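Side-chain contact in StiE protein (Stigmatella aurantiaca, PDB 6ECX), which carries an S-adenosylmethionine-bound O-methyltransferase domain, the part crystallised here, within a multifunctional polyketide synthase and probably methylates oxygens of the growing polyketide: residues 177-180 and 181-185. Sequence-based numbering, arbitrary orientation.
Sequences SNID and RHLTN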
ATOM      1  N   SER A 177      -3.070  16.764   4.800  1.00 48.68           N
ATOM      2  CA  SER A 177      -3.267  17.641   5.946  1.00 48.68           C
ATOM      3  C   SER A 177      -3.673  16.838   7.174  1.00 50.94           C
ATOM      4  O   SER A 177      -3.152  17.055   8.280  1.00 48.69           O
ATOM      5  CB  SER A 177      -4.322  18.702   5.605  1.00 50.01           C
ATOM      6  OG  SER A 177      -4.808  19.356   6.763  1.00 54.54           O
ATOM      7  N   ASN A 178      -4.604  15.894   6.996  1.00 49.14           N
ATOM      8  CA  ASN A 178      -5.000  15.009   8.092  1.00 46.77           C
ATOM      9  C   ASN A 178      -3.808  14.206   8.620  1.00 45.46           C
ATOM     10  O   ASN A 178      -3.664  14.005   9.831  1.00 45.48           O
ATOM     11  CB  ASN A 178      -6.107  14.072   7.603  1.00 45.15           C
ATOM     12  CG  ASN A 178      -6.912  13.460   8.736  1.00 49.93           C
ATOM     13  OD1 ASN A 178      -6.709  13.774   9.918  1.00 48.97           O
ATOM     14  ND2 ASN A 178      -7.856  12.589   8.375  1.00 45.16           N
ATOM     15  N   ILE A 179      -2.951  13.721   7.726  1.00 39.08           N
ATOM     16  CA  ILE A 179      -1.771  12.983   8.174  1.00 41.69           C
ATOM     17  C   ILE A 179      -0.862  13.894   8.995  1.00 42.78           C
ATOM     18  O   ILE A 179      -0.459  13.562  10.120  1.00 40.22           O
ATOM     19  CB  ILE A 179      -1.019  12.381   6.968  1.00 40.62           C
ATOM     20  CG1 ILE A 179      -1.843  11.250   6.330  1.00 38.36           C
ATOM     21  CG2 ILE A 179       0.361  11.868   7.420  1.00 36.27           C
ATOM     22  CD1 ILE A 179      -1.313  10.764   4.983  1.00 38.25           C
ATOM     23  N   ASP A 180      -0.548  15.069   8.443  1.00 43.58           N
ATOM     24  CA  ASP A 180       0.300  16.049   9.121  1.00 40.29           C
ATOM     25  C   ASP A 180      -0.238  16.400  10.509  1.00 43.18           C
ATOM     26  O   ASP A 180       0.477  16.303  11.505  1.00 39.96           O
ATOM     27  CB  ASP A 180       0.410  17.307   8.242  1.00 41.18           C
ATOM     28  CG  ASP A 180       1.340  18.350   8.815  1.00 44.55           C
ATOM     29  OD1 ASP A 180       2.091  18.016   9.751  1.00 42.56           O
ATOM     30  OD2 ASP A 180       1.313  19.499   8.323  1.00 42.40           O
ATOM     31  N   ARG A 181      -1.506  16.783  10.600  1.00 42.01           N
ATOM     32  CA  ARG A 181      -2.027  17.271  11.873  1.00 45.71           C
ATOM     33  C   ARG A 181      -2.078  16.190  12.947  1.00 41.99           C
ATOM     34  O   ARG A 181      -2.242  16.516  14.134  1.00 43.10           O
ATOM     35  CB  ARG A 181      -3.418  17.887  11.653  1.00 47.70           C
ATOM     36  CG  ARG A 181      -3.342  19.172  10.829  1.00 50.79           C
ATOM     37  CD  ARG A 181      -4.708  19.831  10.566  1.00 55.30           C
ATOM     38  NE  ARG A 181      -5.541  19.046   9.659  1.00 52.71           N
ATOM     39  CZ  ARG A 181      -6.575  18.320  10.052  1.00 56.50           C
ATOM     40  NH1 ARG A 181      -6.914  18.298  11.335  1.00 59.54           N
ATOM     41  NH2 ARG A 181      -7.281  17.631   9.167  1.00 60.65           N
ATOM     42  N   HIS A 182      -1.950  14.920  12.569  1.00 38.61           N
ATOM     43  CA  HIS A 182      -2.031  13.828  13.540  1.00 39.54           C
ATOM     44  C   HIS A 182      -0.765  12.984  13.589  1.00 40.52           C
ATOM     45  O   HIS A 182      -0.790  11.853  14.080  1.00 40.12           O
ATOM     46  CB  HIS A 182      -3.259  12.964  13.245  1.00 36.00           C
ATOM     47  CG  HIS A 182      -4.528  13.720  13.394  1.00 43.46           C
ATOM     48  ND1 HIS A 182      -5.043  14.503  12.383  1.00 42.43           N
ATOM     49  CD2 HIS A 182      -5.353  13.878  14.456  1.00 43.71           C
ATOM     50  CE1 HIS A 182      -6.151  15.088  12.809  1.00 43.65           C
ATOM     51  NE2 HIS A 182      -6.359  14.725  14.061  1.00 48.97           N
ATOM     52  N   LEU A 183       0.350  13.510  13.105  1.00 34.16           N
ATOM     53  CA  LEU A 183       1.630  12.828  13.204  1.00 35.18           C
ATOM     54  C   LEU A 183       2.509  13.627  14.159  1.00 35.53           C
ATOM     55  O   LEU A 183       2.663  14.843  13.978  1.00 36.70           O
ATOM     56  CB  LEU A 183       2.263  12.730  11.813  1.00 39.86           C
ATOM     57  CG  LEU A 183       3.462  11.847  11.526  1.00 41.66           C
ATOM     58  CD1 LEU A 183       3.232  10.438  12.079  1.00 36.49           C
ATOM     59  CD2 LEU A 183       3.684  11.819  10.008  1.00 39.52           C
ATOM     60  N   THR A 184       3.072  12.967  15.178  1.00 34.23           N
ATOM     61  CA  THR A 184       4.058  13.653  16.014  1.00 37.84           C
ATOM     62  C   THR A 184       5.253  14.091  15.165  1.00 35.13           C
ATOM     63  O   THR A 184       5.586  13.465  14.157  1.00 39.92           O
ATOM     64  CB  THR A 184       4.546  12.758  17.171  1.00 41.97           C
ATOM     65  OG1 THR A 184       5.181  11.569  16.664  1.00 43.03           O
ATOM     66  CG2 THR A 184       3.408  12.365  18.031  1.00 47.78           C
ATOM     67  N   ASN A 185       5.917  15.175  15.575  1.00 36.88           N
ATOM     68  CA  ASN A 185       7.081  15.629  14.809  1.00 37.33           C
ATOM     69  C   ASN A 185       8.157  14.547  14.775  1.00 34.22           C
ATOM     70  O   ASN A 185       8.423  13.868  15.769  1.00 36.07           O
ATOM     71  CB  ASN A 185       7.662  16.930  15.378  1.00 41.42           C
ATOM     72  CG  ASN A 185       8.664  17.572  14.429  1.00 50.73           C
ATOM     73  OD1 ASN A 185       8.634  17.302  13.220  1.00 42.52           O
ATOM     74  ND2 ASN A 185       9.550  18.430  14.960  1.00 37.21           N
TER
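Two torsions set up the pairing of S177 with R181: chi1 of S177 (165°) puts OG beside its own carbonyl carbon, and a bend at chi3 of R181 (-69°) folds the arginine chain back along the helix. R181 NE then donates to S177 OG over 3.0 Å, with the hydroxyl oxygen at the edge of the guanidinium and only 4° out of its plane. The backbone closes the same loop, since R181 N reaches S177 O at 2.9 Å in a last regular helical turn. Farther out, R181 NH2 forms a salt bridge with D152, fixing the guanidinium's far end.

H182 turns its ring back to the helix end. Its ND1 donates to N178 O at 2.9 Å, in the carbonyl plane and on a lone pair, while H182 N, 3.4 Å from that oxygen, bonds it weakly. N178 OD1 comes within 3.1 Å of ND1, but the geometry there is wrong for a hydrogen bond; OD1 instead accepts one from F153 N, while ND2 donates to the carbonyl oxygens of D151 and S148, the latter an S-adenosylmethionine-binding residue. Bonding shifts from i to i+4 to i to i+3, with H182 N donating to I179 O and L183 N to D180 O, each at 3.2 Å, and L183 CD2 packs on I179 CG2 at 4.2 Å. The imidazole thus serves N178 O where its i to i+4 backbone bond has weakened, at a helix C-terminus leading through strand 183-184 toward strand 187-196: the helix-to-strand turn of a beta-alpha-beta crossover in the Rossmann-like methyltransferase fold.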